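Local coordinates for calcium uptake protein 3, mitochondrial (Homo sapiens, PDB 6AGI) that senses mitochondrial calcium through its EF-hands and, disulfide-linked to MICU1, stimulates or inhibits the mitochondrial calcium uniporter channel according to the calcium concentration, at residues Phe32-Pro35 with Tyr36-Ile39; Gln325-Phe328 with Lys329-Val332; Ile351-Val354 with Asp355-Gln359. All coordinates share one frame; numbering follows the deposited sequence.

Contact 1: residues Phe32-Pro35 with Tyr36-Ile39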
loop_
_atom_site.group_PDB
_atom_site.type_symbol
_atom_site.label_atom_id
_atom_site.label_comp_id
_atom_site.label_asym_id
_atom_site.label_seq_id
_atom_site.Cartn_x
_atom_site.Cartn_y
_atom_site.Cartn_z
ATOM N N PHE B 32 0.734 -12.258 -30.173
ATOM C CA PHE B 32 1.207 -12.974 -28.998
ATOM C C PHE B 32 2.664 -12.673 -28.706
ATOM O O PHE B 32 3.469 -12.356 -29.581
ATOM C CB PHE B 32 1.054 -14.499 -29.117
ATOM C CG PHE B 32 -0.351 -14.945 -29.207
ATOM C CD1 PHE B 32 -1.113 -15.072 -28.068
ATOM C CD2 PHE B 32 -0.919 -15.218 -30.429
ATOM C CE1 PHE B 32 -2.426 -15.479 -28.143
ATOM C CE2 PHE B 32 -2.239 -15.625 -30.526
ATOM C CZ PHE B 32 -2.995 -15.760 -29.379
ATOM N N MET B 33 2.988 -12.882 -27.449
ATOM C CA MET B 33 4.332 -12.809 -26.924
ATOM C C MET B 33 4.790 -14.252 -26.723
ATOM O O MET B 33 3.977 -15.114 -26.366
ATOM C CB MET B 33 4.221 -12.030 -25.603
ATOM C CG MET B 33 5.354 -11.205 -25.089
ATOM S SD MET B 33 4.692 -10.155 -23.772
ATOM C CE MET B 33 5.302 -8.585 -24.279
ATOM N N THR B 34 6.054 -14.555 -27.000
ATOM C CA THR B 34 6.576 -15.830 -26.520
ATOM C C THR B 34 7.135 -15.655 -25.119
ATOM O O THR B 34 7.293 -14.529 -24.635
ATOM C CB THR B 34 7.645 -16.362 -27.455
ATOM O OG1 THR B 34 8.681 -15.388 -27.596
ATOM C CG2 THR B 34 7.044 -16.706 -28.791
ATOM N N PRO B 35 7.429 -16.755 -24.416
ATOM C CA PRO B 35 8.062 -16.594 -23.094
ATOM C C PRO B 35 9.367 -15.819 -23.165
ATOM O O PRO B 35 9.627 -14.977 -22.290
ATOM C CB PRO B 35 8.248 -18.033 -22.622
ATOM C CG PRO B 35 7.135 -18.773 -23.330
ATOM C CD PRO B 35 7.027 -18.150 -24.677
ATOM N N TYR B 36 10.185 -16.038 -24.204
ATOM C CA TYR B 36 11.376 -15.201 -24.358
ATOM C C TYR B 36 10.981 -13.733 -24.564
ATOM O O TYR B 36 11.528 -12.836 -23.906
ATOM C CB TYR B 36 12.258 -15.698 -25.516
ATOM C CG TYR B 36 13.621 -15.040 -25.572
ATOM C CD1 TYR B 36 14.299 -14.703 -24.402
ATOM C CD2 TYR B 36 14.241 -14.772 -26.778
ATOM C CE1 TYR B 36 15.556 -14.097 -24.432
ATOM C CE2 TYR B 36 15.506 -14.162 -26.830
ATOM C CZ TYR B 36 16.159 -13.829 -25.650
ATOM O OH TYR B 36 17.413 -13.232 -25.664
ATOM N N ASP B 37 9.968 -13.476 -25.405
ATOM C CA ASP B 37 9.571 -12.094 -25.645
ATOM C C ASP B 37 9.114 -11.417 -24.368
ATOM O O ASP B 37 9.377 -10.221 -24.174
ATOM C CB ASP B 37 8.421 -12.008 -26.649
ATOM C CG ASP B 37 8.847 -12.258 -28.062
ATOM O OD1 ASP B 37 9.925 -11.757 -28.462
ATOM O OD2 ASP B 37 8.056 -12.902 -28.785
ATOM N N PHE B 38 8.469 -12.169 -23.471
ATOM C CA PHE B 38 8.113 -11.602 -22.186
ATOM C C PHE B 38 9.354 -11.309 -21.337
ATOM O O PHE B 38 9.464 -10.230 -20.727
ATOM C CB PHE B 38 7.137 -12.513 -21.473
ATOM C CG PHE B 38 6.862 -12.071 -20.089
ATOM C CD1 PHE B 38 6.006 -11.008 -19.838
ATOM C CD2 PHE B 38 7.527 -12.671 -19.029
ATOM C CE1 PHE B 38 5.785 -10.587 -18.569
ATOM C CE2 PHE B 38 7.308 -12.242 -17.748
ATOM C CZ PHE B 38 6.431 -11.201 -17.522
ATOM N N ILE B 39 10.280 -12.270 -21.254
ATOM C CA ILE B 39 11.524 -12.038 -20.517
ATOM C C ILE B 39 12.211 -10.758 -20.988
ATOM O O ILE B 39 12.708 -9.959 -20.179
ATOM C CB ILE B 39 12.461 -13.251 -20.628
ATOM C CG1 ILE B 39 11.795 -14.480 -19.970
ATOM C CG2 ILE B 39 13.811 -12.923 -20.002
ATOM C CD1 ILE B 39 12.609 -15.767 -20.067
#
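A capping box between Thr34 and Asp37 starts helix 35-43, the helix that follows strand 30-32, and shows how a helix can close its own first turn with side chains. Thr34 is the N-cap. Its OG1 accepts the backbone N-H of Asp37, with 3.2 Å between Thr34 OG1 and Asp37 N. The reciprocal half runs from Thr34 N to Asp37 OD2, also at 3.2 Å and nearly straight at 169°; the donor comes to the anti side of this oxygen and stays close to the carboxylate plane. Thr34 can reach forward because its OG1 is tucked between its own backbone N and carbonyl carbon (chi1 56°), which turns it toward the N-H of Asp37. A weak bond from Thr34 OG1 to Asp37 OD2, 2.8 Å long, lies between the two halves of the box.

Behind the cap the regular pattern sets in. Phe38 N donates to Thr34 O at 2.9 Å, and Ile39 N to Pro35 O at 3.0 Å, with Pro35 in the first helical position, where the helix asks for no backbone N-H. Met33, just before the cap, reaches past it in the manner of a hydrophobic staple: its CG packs on Asp37 CB at 3.5 Å, and its SD lies 4.1 Å from Phe38 CB, at the edge of the phenyl ring. Tyr93 of helix 90-101 touches both Met33 and Phe38, continuing this apolar patch.

Asp37 OD2 also binds Ser24 OG, so one carboxylate oxygen collects donors from the helix cap and from the chain just before strand 25-27. Such bonding, beside the positive end of a helix dipole, would probably favour the ionised carboxylate and fix its rotation.

Contact 2: residues Gln325-Phe328 with Lys329-Val332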
loop_
_atom_site.group_PDB
_atom_site.type_symbol
_atom_site.label_atom_id
_atom_site.label_comp_id
_atom_site.label_asym_id
_atom_site.label_seq_id
_atom_site.Cartn_x
_atom_site.Cartn_y
_atom_site.Cartn_z
ATOM N N GLN B 325 20.947 3.571 10.169
ATOM C CA GLN B 325 20.993 2.289 9.472
ATOM C C GLN B 325 20.616 1.135 10.384
ATOM O O GLN B 325 20.023 0.156 9.916
ATOM C CB GLN B 325 22.365 1.984 8.850
ATOM C CG GLN B 325 22.955 3.086 8.006
ATOM C CD GLN B 325 24.310 2.748 7.375
ATOM O OE1 GLN B 325 24.960 3.634 6.823
ATOM N NE2 GLN B 325 24.679 1.461 7.349
ATOM N N ASP B 326 20.860 1.249 11.690
ATOM C CA ASP B 326 20.530 0.136 12.573
ATOM C C ASP B 326 19.023 -0.081 12.656
ATOM O O ASP B 326 18.519 -1.182 12.385
ATOM C CB ASP B 326 21.116 0.372 13.957
ATOM C CG ASP B 326 22.608 0.151 14.004
ATOM O OD1 ASP B 326 23.379 0.999 13.503
ATOM O OD2 ASP B 326 23.007 -0.877 14.574
ATOM N N GLU B 327 18.277 0.953 13.039
ATOM C CA GLU B 327 16.837 0.785 13.104
ATOM C C GLU B 327 16.193 0.860 11.727
ATOM O O GLU B 327 15.018 0.502 11.592
ATOM C CB GLU B 327 16.225 1.805 14.081
ATOM C CG GLU B 327 14.757 1.474 14.480
ATOM C CD GLU B 327 14.609 0.727 15.828
ATOM O OE1 GLU B 327 15.586 0.656 16.615
ATOM O OE2 GLU B 327 13.508 0.182 16.082
ATOM N N PHE B 328 16.930 1.263 10.685
ATOM C CA PHE B 328 16.428 1.009 9.335
ATOM C C PHE B 328 16.386 -0.489 9.075
ATOM O O PHE B 328 15.364 -1.029 8.629
ATOM C CB PHE B 328 17.281 1.717 8.282
ATOM C CG PHE B 328 16.858 1.424 6.857
ATOM C CD1 PHE B 328 17.280 0.272 6.205
ATOM C CD2 PHE B 328 16.029 2.290 6.175
ATOM C CE1 PHE B 328 16.893 0.005 4.908
ATOM C CE2 PHE B 328 15.642 2.024 4.883
ATOM C CZ PHE B 328 16.076 0.885 4.251
ATOM N N LYS B 329 17.490 -1.183 9.373
ATOM C CA LYS B 329 17.503 -2.633 9.240
ATOM C C LYS B 329 16.420 -3.273 10.105
ATOM O O LYS B 329 15.685 -4.175 9.660
ATOM C CB LYS B 329 18.876 -3.191 9.617
ATOM C CG LYS B 329 18.788 -4.658 10.015
ATOM C CD LYS B 329 20.089 -5.389 9.873
ATOM C CE LYS B 329 21.268 -4.493 10.142
ATOM N NZ LYS B 329 22.368 -5.368 10.610
ATOM N N ARG B 330 16.281 -2.794 11.347
ATOM C CA ARG B 330 15.338 -3.450 12.237
ATOM C C ARG B 330 13.901 -3.196 11.798
ATOM O O ARG B 330 13.057 -4.103 11.866
ATOM C CB ARG B 330 15.568 -2.978 13.668
ATOM C CG ARG B 330 14.588 -3.600 14.604
ATOM C CD ARG B 330 14.954 -3.466 16.064
ATOM N NE ARG B 330 13.981 -4.243 16.822
ATOM C CZ ARG B 330 12.765 -3.811 17.141
ATOM N NH1 ARG B 330 12.415 -2.558 16.876
ATOM N NH2 ARG B 330 11.933 -4.607 17.804
ATOM N N ALA B 331 13.623 -1.993 11.278
ATOM C CA ALA B 331 12.307 -1.716 10.713
ATOM C C ALA B 331 12.032 -2.629 9.529
ATOM O O ALA B 331 10.920 -3.163 9.385
ATOM C CB ALA B 331 12.203 -0.248 10.298
ATOM N N VAL B 332 13.046 -2.855 8.691
ATOM C CA VAL B 332 12.849 -3.757 7.567
ATOM C C VAL B 332 12.448 -5.128 8.081
ATOM O O VAL B 332 11.404 -5.667 7.689
ATOM C CB VAL B 332 14.120 -3.822 6.695
ATOM C CG1 VAL B 332 14.134 -5.080 5.810
ATOM C CG2 VAL B 332 14.240 -2.575 5.819
#
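Glu327 leaves the helix with CG trans to its backbone N (chi1 -166°) and then bends at chi2 (97°), while Arg330, one turn on, runs out fully extended from CG to NE; the two chains therefore lie side by side and point the same way. Their ends form a salt bridge, with Arg330 NH1 3.1 Å from Glu327 OE2. The carboxylate oxygen sits at the edge of the guanidinium, near its plane, and is met on its syn side, from a position tilted well out of the carboxylate plane; the two flat groups are turned 57° against each other, and one N-H makes the link. The same arginine has partners on the second subunit too: NH2 donates to the backbone carbonyl of Asn112 there, its strongest partner, and NH1 to that of Met113, so Arg330 takes part in both the intrahelical salt bridge and the contact with the second subunit.

A different face of the helix is apolar. Phe328 CE1 meets Val332 CG2 at 3.8 Å, the methyl approaching the ring obliquely. Beneath these side chains the turn is regular, as in the bond of Ala331 N to Glu327 O, 2.9 Å.

Helix 325-336 directly follows strand 323-324, within the EF-hand pair. Phe328 stands edge-to-face against Phe349 of helix 342-352 and Phe309 of helix 306-312, and Val332 also packs on Phe309.

Contact 3: residues Ile351-Val354 with Asp355-Gln359. With CA (calcium ion), chain G.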
loop_
_atom_site.group_PDB
_atom_site.type_symbol
_atom_site.label_atom_id
_atom_site.label_comp_id
_atom_site.label_asym_id
_atom_site.label_seq_id
_atom_site.Cartn_x
_atom_site.Cartn_y
_atom_site.Cartn_z
ATOM N N ILE B 351 23.684 5.079 -1.407
ATOM C CA ILE B 351 23.015 5.410 -2.658
ATOM C C ILE B 351 22.044 6.575 -2.464
ATOM O O ILE B 351 22.085 7.557 -3.209
ATOM C CB ILE B 351 22.318 4.163 -3.232
ATOM C CG1 ILE B 351 23.354 3.131 -3.655
ATOM C CG2 ILE B 351 21.456 4.511 -4.425
ATOM C CD1 ILE B 351 22.736 1.798 -3.989
ATOM N N PHE B 352 21.196 6.515 -1.427
ATOM C CA PHE B 352 20.087 7.461 -1.274
ATOM C C PHE B 352 20.319 8.610 -0.292
ATOM O O PHE B 352 19.549 9.579 -0.320
ATOM C CB PHE B 352 18.805 6.746 -0.827
ATOM C CG PHE B 352 18.316 5.713 -1.785
ATOM C CD1 PHE B 352 17.455 6.061 -2.811
ATOM C CD2 PHE B 352 18.712 4.395 -1.665
ATOM C CE1 PHE B 352 16.984 5.106 -3.703
ATOM C CE2 PHE B 352 18.249 3.434 -2.547
ATOM C CZ PHE B 352 17.380 3.787 -3.569
ATOM N N ASP B 353 21.291 8.511 0.608
ATOM C CA ASP B 353 21.449 9.554 1.616
ATOM C C ASP B 353 22.266 10.672 0.963
ATOM O O ASP B 353 23.491 10.608 0.852
ATOM C CB ASP B 353 22.113 8.987 2.866
ATOM C CG ASP B 353 22.776 10.036 3.742
ATOM O OD1 ASP B 353 22.263 11.168 3.858
ATOM O OD2 ASP B 353 23.838 9.707 4.311
ATOM N N VAL B 354 21.501 11.575 0.348
ATOM C CA VAL B 354 21.986 12.767 -0.338
ATOM C C VAL B 354 22.475 13.842 0.618
ATOM O O VAL B 354 23.506 14.477 0.395
ATOM C CB VAL B 354 20.901 13.369 -1.252
ATOM C CG1 VAL B 354 20.525 12.384 -2.348
ATOM C CG2 VAL B 354 19.678 13.760 -0.435
ATOM N N ASP B 355 21.708 14.040 1.688
ATOM C CA ASP B 355 22.029 15.039 2.671
ATOM C C ASP B 355 23.430 14.664 3.197
ATOM O O ASP B 355 24.193 15.539 3.606
ATOM C CB ASP B 355 21.009 15.027 3.809
ATOM C CG ASP B 355 20.954 13.694 4.529
ATOM O OD1 ASP B 355 21.706 12.776 4.140
ATOM O OD2 ASP B 355 20.160 13.565 5.484
ATOM N N LYS B 356 23.752 13.363 3.203
ATOM C CA LYS B 356 25.032 12.877 3.753
ATOM C C LYS B 356 25.113 13.014 5.283
ATOM O O LYS B 356 26.128 13.450 5.827
ATOM C CB LYS B 356 26.213 13.625 3.087
ATOM C CG LYS B 356 26.070 13.871 1.576
ATOM C CD LYS B 356 26.666 12.768 0.713
ATOM C CE LYS B 356 26.631 13.130 -0.781
ATOM N NZ LYS B 356 27.858 12.734 -1.539
ATOM N N ASP B 357 24.049 12.581 5.983
ATOM C CA ASP B 357 24.031 12.505 7.443
ATOM C C ASP B 357 24.223 11.088 7.956
ATOM O O ASP B 357 24.179 10.871 9.169
ATOM C CB ASP B 357 22.704 12.991 7.999
ATOM C CG ASP B 357 21.548 12.185 7.464
ATOM O OD1 ASP B 357 21.821 11.234 6.687
ATOM O OD2 ASP B 357 20.386 12.434 7.863
ATOM N N ASP B 358 24.348 10.119 7.051
ATOM C CA ASP B 358 24.211 8.694 7.358
ATOM C C ASP B 358 22.852 8.401 7.997
ATOM O O ASP B 358 22.736 7.566 8.897
ATOM C CB ASP B 358 25.357 8.193 8.245
ATOM C CG ASP B 358 25.752 6.758 7.924
ATOM O OD1 ASP B 358 25.578 6.352 6.742
ATOM O OD2 ASP B 358 26.206 6.039 8.846
ATOM N N GLN B 359 21.808 9.086 7.519
ATOM C CA GLN B 359 20.428 8.806 7.916
ATOM C C GLN B 359 19.519 9.023 6.710
ATOM O O GLN B 359 19.888 9.709 5.756
ATOM C CB GLN B 359 19.973 9.695 9.096
ATOM C CG GLN B 359 20.695 9.435 10.425
ATOM C CD GLN B 359 19.959 10.013 11.622
ATOM O OE1 GLN B 359 20.151 9.568 12.756
ATOM N NE2 GLN B 359 19.107 11.006 11.376
HETATM CA CA CA G . 20.275 11.655 5.138
#
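Asp353 and the backbone N-H groups of Asp357 and Asp358 make the tight side of this contact, a buried carboxylate round which the chain is wound. With CG trans to its backbone N (chi1 159°), the aspartate turns inward just past the end of helix 342-352. Its OD1 receives Asp357 N at 3.1 Å through the syn lone pair, together with a weak bond from Lys356 N. Its OD2 accepts Asp358 N at 2.8 Å, and here the donor stands above the carboxylate plane, 39° out of it. Both oxygens are thus occupied, and the group probably has little freedom to rotate.

OD1 of Asp353 also binds the calcium ion, 2.4 Å away, which makes this residue position 1 of a canonical EF-hand loop, that of EF-hand 3, one of the two high-affinity sensors of the protein. Asp357 OD1 lies 2.2 Å from the calcium and the main-chain oxygen of Gln359 2.1 Å from it, while Glu364, from farther along the loop, completes the site. Asp355 is a ligand as well, although the model sets its OD1 and that of Asp353 impossibly close together, so the fine geometry of both is doubtful. The N-H of Asp358 bonding back to the first ligand is the familiar cross-link of such loops, at a sixth position more often filled by glycine; Asp358 takes the left-handed backbone conformation there.

Outside this core the packing is loose, and Val354, Lys356 and Asp358 are exposed. The carboxylate of Asp358 stays 4.5 Å from that of Asp353, measured from OD1 to OD2, a like-charged neighbour that the calcium ion probably helps to offset.

Overall arrangement
Followed from the N terminus, the chain meets contact 1 first, where the turn between strand 30-32 and helix 35-43 closes on itself. Nearly three hundred residues later contact 2 occupies the opening turns of helix 325-336, and contact 3 follows where helix 342-352 gives way to the calcium loop. All three are local and come in series, with none nested in or crossing another. Contact 1 lies across the chain's centre from the others, about 39 and 40 Å away between centres. Contacts 2 and 3, 15 Å apart between centres, share the EF-hand pair: Gln325 meets Asp358, and strands 323-324 and 359-360 pair.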